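Long-range contact in surface layer protein (PDB 4UJ7), which probably self-assembles into the crystalline surface layer of the bacterial cell, this fragment being domains 5-6 with bound calcium: residues K125-K139 against D181-V194. Residues are numbered along the deposited sequence; the frame is centred on the assembly and turned at random.
With CA (calcium ion), chain B; CA (calcium ion), chain C.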
loop_
_atom_site.group_PDB
_atom_site.type_symbol
_atom_site.label_atom_id
_atom_site.label_comp_id
_atom_site.label_asym_id
_atom_site.label_seq_id
_atom_site.Cartn_x
_atom_site.Cartn_y
_atom_site.Cartn_z
ATOM N N LYS A 125 -16.069 -2.430 12.229
ATOM C CA LYS A 125 -16.845 -1.674 13.222
ATOM C C LYS A 125 -17.168 -2.461 14.492
ATOM O O LYS A 125 -17.892 -1.959 15.361
ATOM C CB LYS A 125 -18.097 -1.022 12.619
ATOM C CG LYS A 125 -19.169 -1.978 12.131
ATOM C CD LYS A 125 -20.400 -1.207 11.677
ATOM C CE LYS A 125 -21.559 -2.138 11.352
ATOM N NZ LYS A 125 -22.136 -2.768 12.586
ATOM N N SER A 126 -16.646 -3.682 14.601
ATOM C CA SER A 126 -16.652 -4.423 15.869
ATOM C C SER A 126 -15.943 -3.601 16.930
ATOM O O SER A 126 -15.015 -2.838 16.618
ATOM C CB SER A 126 -15.928 -5.765 15.727
ATOM O OG SER A 126 -15.756 -6.414 16.991
ATOM N N ALA A 127 -16.358 -3.770 18.183
ATOM C CA ALA A 127 -15.729 -3.084 19.299
ATOM C C ALA A 127 -14.444 -3.768 19.792
ATOM O O ALA A 127 -13.653 -3.155 20.508
ATOM C CB ALA A 127 -16.738 -2.911 20.434
ATOM N N THR A 128 -14.208 -5.020 19.388
ATOM C CA THR A 128 -13.117 -5.793 20.010
ATOM C C THR A 128 -12.161 -6.586 19.104
ATOM O O THR A 128 -11.427 -7.451 19.612
ATOM C CB THR A 128 -13.662 -6.790 21.050
ATOM O OG1 THR A 128 -14.814 -7.453 20.507
ATOM C CG2 THR A 128 -14.031 -6.071 22.334
ATOM N N GLU A 129 -12.141 -6.327 17.801
ATOM C CA GLU A 129 -11.255 -7.136 16.938
ATOM C C GLU A 129 -9.782 -6.974 17.323
ATOM O O GLU A 129 -9.360 -5.916 17.785
ATOM C CB GLU A 129 -11.509 -6.889 15.434
ATOM C CG GLU A 129 -10.872 -5.628 14.850
ATOM C CD GLU A 129 -11.611 -4.336 15.174
ATOM O OE1 GLU A 129 -12.692 -4.349 15.795
ATOM O OE2 GLU A 129 -11.067 -3.279 14.803
ATOM N N SER A 130 -9.022 -8.059 17.191
ATOM C CA SER A 130 -7.595 -8.058 17.480
ATOM C C SER A 130 -6.873 -8.740 16.318
ATOM O O SER A 130 -7.162 -9.902 16.008
ATOM C CB SER A 130 -7.317 -8.795 18.799
ATOM O OG SER A 130 -5.964 -8.661 19.199
ATOM N N PRO A 131 -5.952 -8.025 15.647
ATOM C CA PRO A 131 -5.510 -6.653 15.903
ATOM C C PRO A 131 -6.601 -5.640 15.548
ATOM O O PRO A 131 -7.483 -5.946 14.752
ATOM C CB PRO A 131 -4.319 -6.488 14.955
ATOM C CG PRO A 131 -4.597 -7.420 13.830
ATOM C CD PRO A 131 -5.369 -8.571 14.404
ATOM N N ALA A 132 -6.534 -4.454 16.147
ATOM C CA ALA A 132 -7.477 -3.380 15.797
ATOM C C ALA A 132 -7.400 -3.084 14.295
ATOM O O ALA A 132 -6.321 -3.062 13.721
ATOM C CB ALA A 132 -7.185 -2.136 16.610
ATOM N N ASN A 133 -8.554 -2.856 13.666
ATOM C CA ASN A 133 -8.620 -2.672 12.223
ATOM C C ASN A 133 -9.611 -1.564 11.910
ATOM O O ASN A 133 -10.697 -1.795 11.362
ATOM C CB ASN A 133 -9.041 -3.989 11.560
ATOM C CG ASN A 133 -8.985 -3.937 10.041
ATOM O OD1 ASN A 133 -8.451 -2.988 9.451
ATOM N ND2 ASN A 133 -9.569 -4.940 9.398
ATOM N N ASN A 134 -9.228 -0.342 12.271
ATOM C CA ASN A 134 -10.196 0.754 12.304
ATOM C C ASN A 134 -10.007 1.825 11.246
ATOM O O ASN A 134 -10.629 2.896 11.299
ATOM C CB ASN A 134 -10.229 1.352 13.711
ATOM C CG ASN A 134 -10.814 0.384 14.734
ATOM O OD1 ASN A 134 -11.835 -0.274 14.492
ATOM N ND2 ASN A 134 -10.171 0.311 15.897
ATOM N N ASP A 135 -9.172 1.543 10.260
ATOM C CA ASP A 135 -9.020 2.493 9.168
ATOM C C ASP A 135 -8.758 1.853 7.822
ATOM O O ASP A 135 -8.579 0.629 7.724
ATOM C CB ASP A 135 -7.992 3.606 9.515
ATOM C CG ASP A 135 -6.525 3.155 9.436
ATOM O OD1 ASP A 135 -6.191 2.099 8.862
ATOM O OD2 ASP A 135 -5.676 3.919 9.937
ATOM N N VAL A 136 -8.795 2.696 6.793
ATOM C CA VAL A 136 -8.197 2.400 5.500
ATOM C C VAL A 136 -7.216 3.524 5.244
ATOM O O VAL A 136 -7.448 4.666 5.637
ATOM C CB VAL A 136 -9.256 2.316 4.373
ATOM C CG1 VAL A 136 -8.612 2.220 2.995
ATOM C CG2 VAL A 136 -10.186 1.135 4.627
ATOM N N GLN A 137 -6.106 3.186 4.599
ATOM C CA GLN A 137 -5.092 4.160 4.243
ATOM C C GLN A 137 -4.885 4.164 2.746
ATOM O O GLN A 137 -4.668 3.108 2.143
ATOM C CB GLN A 137 -3.776 3.798 4.915
ATOM C CG GLN A 137 -3.731 4.154 6.383
ATOM C CD GLN A 137 -2.332 3.993 6.911
ATOM O OE1 GLN A 137 -1.740 2.913 6.821
ATOM N NE2 GLN A 137 -1.775 5.072 7.415
ATOM N N LEU A 138 -4.953 5.354 2.154
ATOM C CA LEU A 138 -4.854 5.517 0.696
ATOM C C LEU A 138 -3.735 6.458 0.286
ATOM O O LEU A 138 -3.461 7.451 0.966
ATOM C CB LEU A 138 -6.169 6.102 0.144
ATOM C CG LEU A 138 -7.442 5.309 0.448
ATOM C CD1 LEU A 138 -8.653 6.107 -0.018
ATOM C CD2 LEU A 138 -7.437 3.912 -0.172
ATOM N N LYS A 139 -3.084 6.131 -0.831
ATOM C CA LYS A 139 -2.242 7.097 -1.529
ATOM C C LYS A 139 -2.699 7.182 -2.985
ATOM O O LYS A 139 -3.338 6.264 -3.503
ATOM C CB LYS A 139 -0.756 6.716 -1.447
ATOM C CG LYS A 139 -0.081 7.179 -0.158
ATOM C CD LYS A 139 1.379 6.730 -0.154
ATOM C CE LYS A 139 2.123 7.323 1.029
ATOM N NZ LYS A 139 2.259 8.787 0.876
ATOM N N ASP A 181 5.093 13.816 3.853
ATOM C CA ASP A 181 4.375 12.637 3.332
ATOM C C ASP A 181 2.903 12.664 3.744
ATOM O O ASP A 181 2.585 12.874 4.920
ATOM C CB ASP A 181 5.004 11.333 3.825
ATOM C CG ASP A 181 4.312 10.100 3.252
ATOM O OD1 ASP A 181 4.502 9.817 2.055
ATOM O OD2 ASP A 181 3.570 9.416 3.996
ATOM N N THR A 182 2.011 12.442 2.782
ATOM C CA THR A 182 0.570 12.492 3.043
ATOM C C THR A 182 -0.106 11.132 2.822
ATOM O O THR A 182 0.109 10.487 1.791
ATOM C CB THR A 182 -0.095 13.564 2.144
ATOM O OG1 THR A 182 0.474 14.845 2.446
ATOM C CG2 THR A 182 -1.610 13.624 2.355
ATOM N N VAL A 183 -0.919 10.709 3.797
ATOM C CA VAL A 183 -1.790 9.527 3.641
ATOM C C VAL A 183 -3.237 9.991 3.810
ATOM O O VAL A 183 -3.524 10.815 4.689
ATOM C CB VAL A 183 -1.443 8.437 4.684
ATOM C CG1 VAL A 183 -2.354 7.237 4.558
ATOM C CG2 VAL A 183 0.019 8.017 4.538
ATOM N N TYR A 184 -4.154 9.486 2.977
ATOM C CA TYR A 184 -5.570 9.781 3.200
ATOM C C TYR A 184 -6.134 8.670 4.096
ATOM O O TYR A 184 -6.090 7.488 3.732
ATOM C CB TYR A 184 -6.316 9.822 1.865
ATOM C CG TYR A 184 -7.067 11.112 1.590
ATOM C CD1 TYR A 184 -8.172 11.476 2.365
ATOM C CD2 TYR A 184 -6.674 11.963 0.547
ATOM C CE1 TYR A 184 -8.872 12.649 2.124
ATOM C CE2 TYR A 184 -7.376 13.142 0.288
ATOM C CZ TYR A 184 -8.474 13.481 1.077
ATOM O OH TYR A 184 -9.182 14.650 0.841
ATOM N N VAL A 185 -6.627 9.051 5.267
ATOM C CA VAL A 185 -7.037 8.090 6.289
ATOM C C VAL A 185 -8.552 8.074 6.353
ATOM O O VAL A 185 -9.195 9.112 6.560
ATOM C CB VAL A 185 -6.413 8.433 7.651
ATOM C CG1 VAL A 185 -6.857 7.434 8.714
ATOM C CG2 VAL A 185 -4.892 8.453 7.546
ATOM N N ILE A 186 -9.106 6.879 6.175
ATOM C CA ILE A 186 -10.556 6.677 6.168
ATOM C C ILE A 186 -10.953 5.976 7.474
ATOM O O ILE A 186 -10.374 4.946 7.835
ATOM C CB ILE A 186 -10.980 5.795 4.957
ATOM C CG1 ILE A 186 -10.246 6.188 3.653
ATOM C CG2 ILE A 186 -12.499 5.844 4.793
ATOM C CD1 ILE A 186 -10.420 7.641 3.262
ATOM N N THR A 187 -11.942 6.519 8.180
ATOM C CA THR A 187 -12.407 5.913 9.438
ATOM C C THR A 187 -13.930 5.849 9.468
ATOM O O THR A 187 -14.604 6.568 8.724
ATOM C CB THR A 187 -11.925 6.721 10.649
ATOM O OG1 THR A 187 -12.306 8.091 10.476
ATOM C CG2 THR A 187 -10.388 6.616 10.833
ATOM N N ASP A 188 -14.472 4.979 10.316
ATOM C CA ASP A 188 -15.929 4.870 10.521
ATOM C C ASP A 188 -16.450 6.175 11.118
ATOM O O ASP A 188 -15.801 6.795 11.959
ATOM C CB ASP A 188 -16.215 3.710 11.469
ATOM C CG ASP A 188 -17.694 3.385 11.594
ATOM O OD1 ASP A 188 -18.486 3.760 10.713
ATOM O OD2 ASP A 188 -18.045 2.669 12.572
ATOM N N ASN A 189 -17.629 6.582 10.655
ATOM C CA ASN A 189 -18.359 7.713 11.234
ATOM C C ASN A 189 -19.821 7.339 11.445
ATOM O O ASN A 189 -20.712 7.892 10.807
ATOM C CB ASN A 189 -18.263 8.927 10.297
ATOM C CG ASN A 189 -18.871 10.185 10.902
ATOM O OD1 ASN A 189 -18.891 10.355 12.120
ATOM N ND2 ASN A 189 -19.362 11.073 10.044
ATOM N N GLY A 190 -20.061 6.396 12.344
ATOM C CA GLY A 190 -21.430 5.982 12.700
ATOM C C GLY A 190 -22.159 5.078 11.720
ATOM O O GLY A 190 -23.396 5.135 11.640
ATOM N N SER A 191 -21.425 4.217 11.009
ATOM C CA SER A 191 -22.050 3.207 10.142
ATOM C C SER A 191 -23.033 2.334 10.912
ATOM O O SER A 191 -22.704 1.850 11.991
ATOM C CB SER A 191 -20.991 2.285 9.528
ATOM O OG SER A 191 -20.175 2.997 8.607
ATOM N N LYS A 192 -24.227 2.149 10.358
ATOM C CA LYS A 192 -25.212 1.243 10.944
ATOM C C LYS A 192 -25.193 -0.138 10.297
ATOM O O LYS A 192 -25.668 -1.125 10.892
ATOM C CB LYS A 192 -26.608 1.845 10.844
ATOM C CG LYS A 192 -26.764 3.115 11.664
ATOM C CD LYS A 192 -28.216 3.341 12.031
ATOM C CE LYS A 192 -28.340 4.463 13.045
ATOM N NZ LYS A 192 -29.753 4.917 13.140
ATOM N N LYS A 193 -24.646 -0.208 9.082
ATOM C CA LYS A 193 -24.623 -1.444 8.311
ATOM C C LYS A 193 -23.217 -1.734 7.821
ATOM O O LYS A 193 -22.384 -0.842 7.747
ATOM C CB LYS A 193 -25.525 -1.339 7.070
ATOM C CG LYS A 193 -27.008 -1.088 7.324
ATOM C CD LYS A 193 -27.736 -1.132 5.983
ATOM C CE LYS A 193 -29.037 -0.350 5.986
ATOM N NZ LYS A 193 -30.159 -1.181 6.503
ATOM N N VAL A 194 -22.983 -2.979 7.438
ATOM C CA VAL A 194 -21.759 -3.345 6.739
ATOM C C VAL A 194 -21.975 -3.161 5.235
ATOM O O VAL A 194 -23.121 -3.163 4.751
ATOM C CB VAL A 194 -21.337 -4.801 7.039
ATOM C CG1 VAL A 194 -21.128 -5.007 8.536
ATOM C CG2 VAL A 194 -22.385 -5.787 6.516
HETATM CA CA CA B . -13.073 -2.016 15.482
HETATM CA CA CA C . -7.931 -1.689 7.634
HETATM O O HOH W 1 -13.019 3.600 12.338
HETATM O O HOH W 2 -11.964 -1.603 17.579
HETATM O O HOH W 3 -6.775 -0.467 9.586
HETATM O O HOH W 4 -14.164 0.019 16.157
HETATM O O HOH W 5 -5.849 -2.979 7.883
#
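Val136 and Ile186 face each other as an antiparallel hydrogen-bonded pair, and Leu138 and Tyr184 form the next, two residues on in one strand and two back in the other. Val136 N gives to Ile186 O at 2.9 Å, using a carbonyl lone pair, while the return bond from Ile186 N to Val136 O is nearly straight (N-H...O 175°). Between the two pairs, Gln137 and Val185 form a non-hydrogen-bonded pair.

The apolar contacts divide by sheet face. Val136 and Leu138 pack on Val213 and Val211 of strand 206-216, and Ile186 on Ile123 of strand 122-124. Here Leu138 CD1 lies 4.0 Å from Ile186 CG1. On the other face, Val183 CG1 rests against Gln137 CB. This strand pair, in a sheet with strands 110-117 and 171-178, faces the sheet of strands 206-216 and 122-124, as expected of the Ig-like BIG2 domain.

A salt bridge joins Lys139 to the start of strand 181-188. The extended lysine chain bends at its last torsion (chi4 -68°), which brings NZ to Asp181 OD1 at 2.7 Å, on the syn side but 33° out of the carboxylate plane. NZ also reaches Thr182 O from above the carbonyl plane and pairs with Asp152, while Asp181 OD1 has a second partner in Lys32.

Two calcium ions, each with two waters, bind the loop before Val136 and probably hold it in shape. One takes Ser126 O, both Glu129 carboxylate oxygens, Asn134 OD1 and the backbone O of Asp124; the other takes Asn133 OD1, Asp135 O, Asp119 OD2, Asp120 OD1 and the backbone O of Lys122. Where direct pairing gives out, a water bridges Asn134 O and Asp188 N. Beyond it, the Lys125 methylenes lie along the 191-194 backbone, as NZ continues to Asp217.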